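Local coordinates for exodeoxyribonuclease (PDB 2JC5), which probably cleaves DNA at abasic sites as a metal-dependent AP endonuclease of the ExoA family in DNA repair, at residues Y21-A26 / H247-V252; E87-E92 / K123-D128; R142-C147 / L186-M191. All blocks are in the same frame, centred on the assembly; numbering follows the deposited sequence.

Interaction 1: Y21-A26 / H247-V252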
loop_
_atom_site.group_PDB
_atom_site.type_symbol
_atom_site.label_atom_id
_atom_site.label_comp_id
_atom_site.label_asym_id
_atom_site.label_seq_id
_atom_site.Cartn_x
_atom_site.Cartn_y
_atom_site.Cartn_z
ATOM N N TYR A 21 7.530 15.462 0.879
ATOM C CA TYR A 21 7.492 16.051 -0.455
ATOM C C TYR A 21 8.876 15.982 -1.120
ATOM O O TYR A 21 9.010 15.594 -2.285
ATOM C CB TYR A 21 7.032 17.503 -0.390
ATOM C CG TYR A 21 6.950 18.157 -1.741
ATOM C CD1 TYR A 21 5.993 17.763 -2.646
ATOM C CD2 TYR A 21 7.819 19.194 -2.108
ATOM C CE1 TYR A 21 5.885 18.356 -3.875
ATOM C CE2 TYR A 21 7.713 19.795 -3.351
ATOM C CZ TYR A 21 6.745 19.358 -4.236
ATOM O OH TYR A 21 6.594 19.944 -5.494
ATOM N N GLU A 22 9.914 16.362 -0.378
ATOM C CA GLU A 22 11.253 16.370 -0.925
ATOM C C GLU A 22 11.698 14.952 -1.256
ATOM O O GLU A 22 12.344 14.711 -2.277
ATOM C CB GLU A 22 12.220 17.032 0.052
ATOM C CG GLU A 22 12.025 18.543 0.184
ATOM C CD GLU A 22 10.915 18.967 1.152
ATOM O OE1 GLU A 22 10.267 18.111 1.765
ATOM O OE2 GLU A 22 10.697 20.191 1.325
ATOM N N TYR A 23 11.296 14.008 -0.414
ATOM C CA TYR A 23 11.598 12.603 -0.635
ATOM C C TYR A 23 10.986 12.058 -1.922
ATOM O O TYR A 23 11.594 11.230 -2.591
ATOM C CB TYR A 23 11.106 11.783 0.564
ATOM C CG TYR A 23 11.278 10.286 0.405
ATOM C CD1 TYR A 23 12.528 9.706 0.464
ATOM C CD2 TYR A 23 10.179 9.459 0.216
ATOM C CE1 TYR A 23 12.694 8.337 0.292
ATOM C CE2 TYR A 23 10.325 8.099 0.056
ATOM C CZ TYR A 23 11.576 7.540 0.098
ATOM O OH TYR A 23 11.711 6.168 -0.048
ATOM N N ILE A 24 9.787 12.493 -2.276
ATOM C CA ILE A 24 9.193 12.002 -3.521
ATOM C C ILE A 24 10.203 12.178 -4.669
ATOM O O ILE A 24 10.408 11.270 -5.475
ATOM C CB ILE A 24 7.856 12.718 -3.866
ATOM C CG1 ILE A 24 6.770 12.303 -2.871
ATOM C CG2 ILE A 24 7.420 12.405 -5.266
ATOM C CD1 ILE A 24 5.473 13.094 -2.974
ATOM N N ALA A 25 10.822 13.356 -4.753
ATOM C CA ALA A 25 11.826 13.652 -5.794
ATOM C C ALA A 25 13.168 12.963 -5.519
ATOM O O ALA A 25 13.732 12.321 -6.397
ATOM C CB ALA A 25 12.031 15.164 -5.931
ATOM N N ALA A 26 13.682 13.094 -4.295
ATOM C CA ALA A 26 15.012 12.584 -3.943
ATOM C C ALA A 26 15.115 11.067 -4.085
ATOM O O ALA A 26 16.186 10.522 -4.405
ATOM C CB ALA A 26 15.380 13.001 -2.531
ATOM N N HIS A 247 4.302 4.593 9.365
ATOM C CA HIS A 247 4.817 3.589 8.446
ATOM C C HIS A 247 6.100 4.089 7.811
ATOM O O HIS A 247 6.361 5.299 7.786
ATOM C CB HIS A 247 3.855 3.336 7.291
ATOM C CG HIS A 247 2.520 2.802 7.697
ATOM N ND1 HIS A 247 2.101 1.514 7.412
ATOM C CD2 HIS A 247 1.507 3.380 8.383
ATOM C CE1 HIS A 247 0.878 1.339 7.881
ATOM N NE2 HIS A 247 0.492 2.455 8.473
ATOM N N ALA A 248 6.893 3.145 7.301
ATOM C CA ALA A 248 8.047 3.454 6.445
ATOM C C ALA A 248 7.712 3.160 4.979
ATOM O O ALA A 248 7.020 2.181 4.687
ATOM C CB ALA A 248 9.262 2.626 6.879
ATOM N N PRO A 249 8.221 3.980 4.039
ATOM C CA PRO A 249 8.023 3.666 2.620
ATOM C C PRO A 249 8.653 2.354 2.205
ATOM O O PRO A 249 9.768 2.043 2.617
ATOM C CB PRO A 249 8.702 4.835 1.900
ATOM C CG PRO A 249 8.656 5.930 2.880
ATOM C CD PRO A 249 8.896 5.269 4.212
ATOM N N LEU A 250 7.920 1.599 1.394
ATOM C CA LEU A 250 8.372 0.349 0.810
ATOM C C LEU A 250 8.726 0.594 -0.645
ATOM O O LEU A 250 7.875 0.969 -1.436
ATOM C CB LEU A 250 7.272 -0.707 0.933
ATOM C CG LEU A 250 7.485 -2.039 0.221
ATOM C CD1 LEU A 250 8.725 -2.782 0.768
ATOM C CD2 LEU A 250 6.217 -2.868 0.309
ATOM N N VAL A 251 10.012 0.427 -0.973
ATOM C CA VAL A 251 10.527 0.763 -2.287
ATOM C C VAL A 251 10.937 -0.503 -3.009
ATOM O O VAL A 251 11.701 -1.299 -2.468
ATOM C CB VAL A 251 11.766 1.667 -2.146
ATOM C CG1 VAL A 251 12.302 2.083 -3.541
ATOM C CG2 VAL A 251 11.476 2.878 -1.242
ATOM N N VAL A 252 10.469 -0.684 -4.238
ATOM C CA VAL A 252 10.873 -1.854 -5.050
ATOM C C VAL A 252 11.314 -1.357 -6.412
ATOM O O VAL A 252 10.673 -0.470 -6.981
ATOM C CB VAL A 252 9.756 -2.898 -5.204
ATOM C CG1 VAL A 252 10.264 -4.141 -5.956
ATOM C CG2 VAL A 252 9.209 -3.306 -3.825
#

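Interaction 2: E87-E92 / K123-D128. With BCN (bicine), chain C.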
loop_
_atom_site.group_PDB
_atom_site.type_symbol
_atom_site.label_atom_id
_atom_site.label_comp_id
_atom_site.label_asym_id
_atom_site.label_seq_id
_atom_site.Cartn_x
_atom_site.Cartn_y
_atom_site.Cartn_z
ATOM N N GLU A 87 -20.048 0.927 -3.299
ATOM C CA GLU A 87 -20.329 2.176 -2.611
ATOM C C GLU A 87 -19.816 2.189 -1.171
ATOM O O GLU A 87 -19.174 3.171 -0.759
ATOM C CB GLU A 87 -21.831 2.478 -2.648
ATOM C CG GLU A 87 -22.219 3.717 -1.889
ATOM N N GLU A 88 -20.082 1.111 -0.430
ATOM C CA GLU A 88 -19.731 1.033 0.990
ATOM C C GLU A 88 -18.259 1.373 1.227
ATOM O O GLU A 88 -17.913 2.058 2.185
ATOM C CB GLU A 88 -20.021 -0.364 1.576
ATOM C CG GLU A 88 -19.842 -0.430 3.086
ATOM C CD GLU A 88 -20.003 -1.820 3.680
ATOM O OE1 GLU A 88 -20.487 -2.750 2.996
ATOM O OE2 GLU A 88 -19.631 -1.974 4.863
ATOM N N PHE A 89 -17.388 0.865 0.364
ATOM C CA PHE A 89 -15.958 1.027 0.548
ATOM C C PHE A 89 -15.466 2.277 -0.163
ATOM O O PHE A 89 -14.575 2.974 0.335
ATOM C CB PHE A 89 -15.227 -0.210 0.027
ATOM C CG PHE A 89 -15.732 -1.515 0.615
ATOM C CD1 PHE A 89 -15.869 -1.675 1.983
ATOM C CD2 PHE A 89 -16.041 -2.585 -0.202
ATOM C CE1 PHE A 89 -16.347 -2.887 2.523
ATOM C CE2 PHE A 89 -16.505 -3.792 0.336
ATOM C CZ PHE A 89 -16.651 -3.926 1.687
ATOM N N ASP A 90 -16.037 2.568 -1.332
ATOM C CA ASP A 90 -15.642 3.747 -2.084
ATOM C C ASP A 90 -15.942 5.060 -1.378
ATOM O O ASP A 90 -15.209 6.033 -1.590
ATOM C CB ASP A 90 -16.245 3.734 -3.486
ATOM C CG ASP A 90 -15.575 2.732 -4.393
ATOM O OD1 ASP A 90 -14.447 2.275 -4.082
ATOM O OD2 ASP A 90 -16.183 2.399 -5.430
ATOM N N ARG A 91 -16.955 5.084 -0.503
ATOM C CA ARG A 91 -17.214 6.275 0.295
ATOM C C ARG A 91 -16.030 6.569 1.210
ATOM O O ARG A 91 -15.936 7.654 1.750
ATOM C CB ARG A 91 -18.516 6.178 1.078
ATOM C CG ARG A 91 -19.725 6.409 0.196
ATOM C CD ARG A 91 -21.031 6.285 0.956
ATOM N NE ARG A 91 -22.127 5.987 0.048
ATOM C CZ ARG A 91 -20.012 4.081 3.697
ATOM N NH1 ARG A 91 -19.165 4.008 4.719
ATOM N NH2 ARG A 91 -20.929 3.136 3.530
ATOM N N GLU A 92 -15.147 5.582 1.409
ATOM C CA GLU A 92 -13.993 5.746 2.289
ATOM C C GLU A 92 -12.676 6.027 1.573
ATOM O O GLU A 92 -11.662 6.226 2.246
ATOM C CB GLU A 92 -13.854 4.500 3.167
ATOM C CG GLU A 92 -15.131 4.232 4.014
ATOM C CD GLU A 92 -15.015 3.114 5.039
ATOM O OE1 GLU A 92 -13.980 2.406 5.090
ATOM O OE2 GLU A 92 -16.003 2.941 5.820
ATOM N N LYS A 123 -13.791 -4.910 7.648
ATOM C CA LYS A 123 -12.550 -5.407 7.115
ATOM C C LYS A 123 -12.767 -6.764 6.467
ATOM O O LYS A 123 -12.342 -6.984 5.340
ATOM C CB LYS A 123 -11.484 -5.459 8.212
ATOM C CG LYS A 123 -10.114 -5.942 7.774
ATOM C CD LYS A 123 -9.144 -5.868 8.940
ATOM C CE LYS A 123 -7.729 -6.137 8.530
ATOM N NZ LYS A 123 -6.778 -6.251 9.694
ATOM N N TYR A 124 -13.457 -7.672 7.160
ATOM C CA TYR A 124 -13.732 -8.979 6.559
ATOM C C TYR A 124 -14.607 -8.880 5.316
ATOM O O TYR A 124 -14.362 -9.591 4.356
ATOM C CB TYR A 124 -14.366 -9.945 7.557
ATOM C CG TYR A 124 -13.399 -10.572 8.544
ATOM C CD1 TYR A 124 -12.201 -11.133 8.109
ATOM C CD2 TYR A 124 -13.714 -10.664 9.896
ATOM C CE1 TYR A 124 -11.331 -11.751 8.990
ATOM C CE2 TYR A 124 -12.849 -11.292 10.793
ATOM C CZ TYR A 124 -11.652 -11.818 10.325
ATOM O OH TYR A 124 -10.784 -12.434 11.198
ATOM N N ARG A 125 -15.618 -8.014 5.314
ATOM C CA ARG A 125 -16.403 -7.817 4.101
ATOM C C ARG A 125 -15.545 -7.248 2.953
ATOM O O ARG A 125 -15.715 -7.615 1.793
ATOM C CB ARG A 125 -17.629 -6.948 4.397
ATOM C CG ARG A 125 -18.641 -7.675 5.271
ATOM C CD ARG A 125 -19.991 -7.006 5.276
ATOM N NE ARG A 125 -19.971 -5.728 5.986
ATOM C CZ ARG A 125 -19.911 -4.524 5.419
ATOM N NH1 ARG A 125 -19.861 -4.385 4.097
ATOM N NH2 ARG A 125 -19.913 -3.438 6.184
ATOM N N PHE A 126 -14.597 -6.367 3.267
ATOM C CA PHE A 126 -13.677 -5.875 2.246
ATOM C C PHE A 126 -12.815 -6.995 1.652
ATOM O O PHE A 126 -12.648 -7.108 0.435
ATOM C CB PHE A 126 -12.789 -4.803 2.850
ATOM C CG PHE A 126 -11.952 -4.072 1.844
ATOM C CD1 PHE A 126 -10.797 -4.633 1.312
ATOM C CD2 PHE A 126 -12.331 -2.817 1.426
ATOM C CE1 PHE A 126 -10.047 -3.950 0.369
ATOM C CE2 PHE A 126 -11.580 -2.111 0.503
ATOM C CZ PHE A 126 -10.434 -2.690 -0.029
ATOM N N LEU A 127 -12.279 -7.843 2.522
ATOM C CA LEU A 127 -11.509 -8.977 2.054
ATOM C C LEU A 127 -12.316 -9.832 1.079
ATOM O O LEU A 127 -11.802 -10.279 0.063
ATOM C CB LEU A 127 -11.028 -9.845 3.227
ATOM C CG LEU A 127 -10.083 -9.268 4.297
ATOM C CD1 LEU A 127 -9.463 -10.401 5.141
ATOM C CD2 LEU A 127 -9.022 -8.357 3.698
ATOM N N ASP A 128 -13.585 -10.079 1.406
ATOM C CA ASP A 128 -14.406 -10.934 0.555
ATOM C C ASP A 128 -14.773 -10.280 -0.762
ATOM O O ASP A 128 -14.894 -10.965 -1.780
ATOM C CB ASP A 128 -15.679 -11.360 1.296
ATOM C CG ASP A 128 -15.402 -12.311 2.437
ATOM O OD1 ASP A 128 -14.388 -13.037 2.396
ATOM O OD2 ASP A 128 -16.223 -12.358 3.389
HETATM N N1 BCN C . -3.393 -2.776 12.959
HETATM C C1 BCN C . -4.168 -3.502 11.926
HETATM C C2 BCN C . -5.661 -3.368 12.110
HETATM O O21 BCN C . -6.410 -3.862 11.220
HETATM O O22 BCN C . -6.090 -2.780 13.116
HETATM C C3 BCN C . -2.703 -1.587 12.438
HETATM C C4 BCN C . -3.618 -0.384 12.573
HETATM O O4 BCN C . -4.128 -0.219 13.919
HETATM C C5 BCN C . -2.422 -3.696 13.649
HETATM C C6 BCN C . -2.188 -3.255 15.088
HETATM O O6 BCN C . -3.391 -2.805 15.712
#

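Interaction 3: R142-C147 / L186-M191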
loop_
_atom_site.group_PDB
_atom_site.type_symbol
_atom_site.label_atom_id
_atom_site.label_comp_id
_atom_site.label_asym_id
_atom_site.label_seq_id
_atom_site.Cartn_x
_atom_site.Cartn_y
_atom_site.Cartn_z
ATOM N N ARG A 142 -1.969 -8.977 -17.644
ATOM C CA ARG A 142 -1.209 -7.731 -17.669
ATOM C C ARG A 142 -0.214 -7.722 -16.506
ATOM O O ARG A 142 -0.239 -8.594 -15.626
ATOM C CB ARG A 142 -2.165 -6.545 -17.464
ATOM C CG ARG A 142 -3.139 -6.296 -18.583
ATOM C CD ARG A 142 -4.152 -5.241 -18.166
ATOM N NE ARG A 142 -3.492 -4.038 -17.711
ATOM C CZ ARG A 142 -3.184 -3.004 -18.467
ATOM N NH1 ARG A 142 -3.503 -2.980 -19.755
ATOM N NH2 ARG A 142 -2.545 -1.996 -17.930
ATOM N N ASP A 143 0.641 -6.711 -16.491
ATOM C CA ASP A 143 1.612 -6.546 -15.420
ATOM C C ASP A 143 1.012 -5.644 -14.368
ATOM O O ASP A 143 0.714 -4.502 -14.649
ATOM C CB ASP A 143 2.868 -5.940 -15.989
ATOM C CG ASP A 143 3.453 -6.773 -17.092
ATOM O OD1 ASP A 143 3.619 -8.002 -16.905
ATOM O OD2 ASP A 143 3.735 -6.198 -18.176
ATOM N N ILE A 144 0.842 -6.145 -13.152
ATOM C CA ILE A 144 0.143 -5.377 -12.117
ATOM C C ILE A 144 0.894 -5.394 -10.802
ATOM O O ILE A 144 1.378 -6.449 -10.361
ATOM C CB ILE A 144 -1.293 -5.897 -11.884
ATOM C CG1 ILE A 144 -2.058 -5.981 -13.204
ATOM C CG2 ILE A 144 -2.039 -4.977 -10.885
ATOM C CD1 ILE A 144 -3.450 -6.519 -13.082
ATOM N N VAL A 145 1.005 -4.216 -10.188
ATOM C CA VAL A 145 1.510 -4.078 -8.828
ATOM C C VAL A 145 0.389 -3.497 -7.982
ATOM O O VAL A 145 -0.063 -2.386 -8.255
ATOM C CB VAL A 145 2.744 -3.167 -8.752
ATOM C CG1 VAL A 145 3.299 -3.113 -7.306
ATOM C CG2 VAL A 145 3.826 -3.669 -9.717
ATOM N N VAL A 146 -0.032 -4.244 -6.951
ATOM C CA VAL A 146 -0.995 -3.739 -5.974
ATOM C C VAL A 146 -0.203 -3.306 -4.741
ATOM O O VAL A 146 0.260 -4.152 -3.961
ATOM C CB VAL A 146 -2.074 -4.789 -5.613
ATOM C CG1 VAL A 146 -3.128 -4.173 -4.693
ATOM C CG2 VAL A 146 -2.740 -5.337 -6.883
ATOM N N CYS A 147 -0.002 -1.995 -4.620
ATOM C CA CYS A 147 0.702 -1.387 -3.515
ATOM C C CYS A 147 -0.266 -1.017 -2.423
ATOM O O CYS A 147 -1.341 -0.493 -2.698
ATOM C CB CYS A 147 1.347 -0.077 -3.932
ATOM S SG CYS A 147 2.713 -0.189 -5.019
ATOM N N LEU A 186 -4.281 -17.660 -5.551
ATOM C CA LEU A 186 -4.391 -16.773 -6.698
ATOM C C LEU A 186 -3.069 -16.582 -7.435
ATOM O O LEU A 186 -3.083 -16.237 -8.616
ATOM C CB LEU A 186 -4.940 -15.407 -6.285
ATOM C CG LEU A 186 -6.344 -15.389 -5.695
ATOM C CD1 LEU A 186 -6.818 -13.956 -5.498
ATOM C CD2 LEU A 186 -7.316 -16.155 -6.596
ATOM N N GLY A 187 -1.940 -16.780 -6.755
ATOM C CA GLY A 187 -0.634 -16.710 -7.405
ATOM C C GLY A 187 -0.016 -15.325 -7.459
ATOM O O GLY A 187 0.891 -15.072 -8.263
ATOM N N TRP A 188 -0.500 -14.417 -6.614
ATOM C CA TRP A 188 0.204 -13.135 -6.443
ATOM C C TRP A 188 1.518 -13.343 -5.687
ATOM O O TRP A 188 1.623 -14.218 -4.821
ATOM C CB TRP A 188 -0.663 -12.116 -5.711
ATOM C CG TRP A 188 -1.819 -11.633 -6.519
ATOM C CD1 TRP A 188 -3.042 -12.207 -6.614
ATOM C CD2 TRP A 188 -1.838 -10.497 -7.368
ATOM N NE1 TRP A 188 -3.838 -11.490 -7.464
ATOM C CE2 TRP A 188 -3.118 -10.433 -7.951
ATOM C CE3 TRP A 188 -0.898 -9.523 -7.694
ATOM C CZ2 TRP A 188 -3.490 -9.416 -8.823
ATOM C CZ3 TRP A 188 -1.275 -8.506 -8.569
ATOM C CH2 TRP A 188 -2.555 -8.469 -9.117
ATOM N N THR A 189 2.518 -12.525 -6.009
ATOM C CA THR A 189 3.813 -12.584 -5.339
ATOM C C THR A 189 3.906 -11.454 -4.325
ATOM O O THR A 189 3.758 -10.292 -4.680
ATOM C CB THR A 189 4.970 -12.454 -6.362
ATOM O OG1 THR A 189 4.960 -13.589 -7.230
ATOM C CG2 THR A 189 6.343 -12.364 -5.688
ATOM N N ASP A 190 4.219 -11.809 -3.079
ATOM C CA ASP A 190 4.524 -10.855 -2.024
ATOM C C ASP A 190 5.974 -10.465 -2.271
ATOM O O ASP A 190 6.900 -11.222 -1.975
ATOM C CB ASP A 190 4.289 -11.563 -0.678
ATOM C CG ASP A 190 4.722 -10.762 0.505
ATOM O OD1 ASP A 190 5.358 -9.698 0.321
ATOM O OD2 ASP A 190 4.406 -11.224 1.636
ATOM N N MET A 191 6.180 -9.293 -2.848
ATOM C CA MET A 191 7.473 -9.004 -3.456
ATOM C C MET A 191 8.603 -8.987 -2.435
ATOM O O MET A 191 9.692 -9.518 -2.693
ATOM C CB MET A 191 7.440 -7.693 -4.233
ATOM C CG MET A 191 8.408 -7.660 -5.393
ATOM S SD MET A 191 8.129 -8.925 -6.674
ATOM C CE MET A 191 9.415 -10.155 -6.366
#

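Interaction 1: Y21-A26 / H247-V252
The phenol ring of Tyr23 spans the gap between helix 20-26 and strand 250-254, meeting Pro249 and Val251 on one outer face of a sheet in the DNase I-like fold. The backbones stay well apart, with CA of Tyr23 and CA of Pro249 10.2 Å from each other, and a single long aromatic side chain closes the distance. Its CG lies anti to the backbone N (chi1 176°), which throws the ring off the helix and across to the strand. One flank of the ring meets the pyrrolidine: CE2 of Tyr23 is 3.9 Å from CG of Pro249, an apolar contact made at a slant. No hydrogen bond joins the two segments, and all three touching residues are buried. Around them, Tyr239 stacks on the Tyr23 ring, Phe244 meets it at an angle, and Ile5 of strand 2-8 touches both Tyr23 and Pro249. Two residues before Pro249 comes His247, a predicted proton acceptor and metal ligand, whose ND1 is hydrogen-bonded to Asp221. At the far end of the phenol, the OH of Tyr23 lies 3.8 Å from CB of Pro249 and 3.5 Å from CG2 of Val251, the methyl beside that valine's backbone N.

Interaction 2: E87-E92 / K123-D128
Glu88, on the short helix 87-90, faces Arg125 of helix 117-139 as an ion pair whose exact geometry is doubtful, because both residues were modelled in two conformers and the copies described here come too close together. The glutamate chain is extended, with CG anti to the backbone N (chi1 -172°), and so reaches toward the arginine. Phe89 then carries the apolar part of the contact. One face of its ring receives the edge of Phe126, a T-shaped pair with centroids 5.0 Å apart and planes at 65°; CD2 of Phe126 lies 3.7 Å from CG of Phe89. The tip of the same ring rests on the helix backbone, CZ of Phe89 being 3.6 Å from N of Phe126. Farther on, Glu92 OE2 forms a salt bridge with Arg119, a second charged link to the long helix. From that helix Lys123 points its CB away from 87-92, and its NZ donates a hydrogen bond of 2.9 Å to O21 of bicine, which makes it part of the bicine pocket. The contact itself is a short helix packed on a long one through a T-shaped phenylalanine pair, within a DNase I-like fold.

Interaction 3: R142-C147 / L186-M191
Strand 143-147 runs extended past the turn that leads from helix 173-184 into the short strand 189-190, with Gly187 at positive phi (88°) where the chain leaves the helix and no hydrogen bond linking the two segments. Trp188 makes the whole contact from its side. With chi1 at -70° its CG stands opposite the carbonyl carbon, and from there the indole extends to the strand, six-membered end first. Ile144 meets that end at the ring edge: CG2 of Ile144 lies in the indole plane, 3.9 Å from CH2 of Trp188, and the carbonyl O of Ile144 is also near this plane, 3.8 Å from CZ3 of Trp188. Val146, two residues along, points its CB the same way; its CG2 approaches obliquely, 3.9 Å from CH2 of Trp188, and the two side chains cross at about a right angle. The buried benzo end is therefore fitted against two aliphatic residues of one strand face. The polar end of the indole is satisfied elsewhere, NE1 being hydrogen-bonded to Leu134 O of helix 117-139. Held by that bond at one end and by Ile144 and Val146 at the other, the tryptophan bridges helix 117-139 and strand 143-147; the same helix touches Ile144 through Met137, while Val145 points away from Trp188, inward to Ile4 of strand 2-8 in the other sheet.

From the N terminus, the chain passes helix 20-26, the first half of interaction 1, whose partner comes only at 247-252, so this contact closes a loop of 220 residues around the other two. Within it, interaction 2 joins helix 87-90 to helix 117-139 across 30 residues and closes before interaction 3 opens. Strand 143-147 follows that long helix directly, and interaction 3 closes at 186-191. The two inner loops thus lie in series, and none cross. Interactions 1 and 2 lie on opposite sides of the chain's centre, whereas interactions 1 and 3 touch where Val252 CG1 packs 4.0 Å from Met191 CG, so strand 250-254 of one sheet packs on the start of helix 191-195, which follows strand 189-190 of the other.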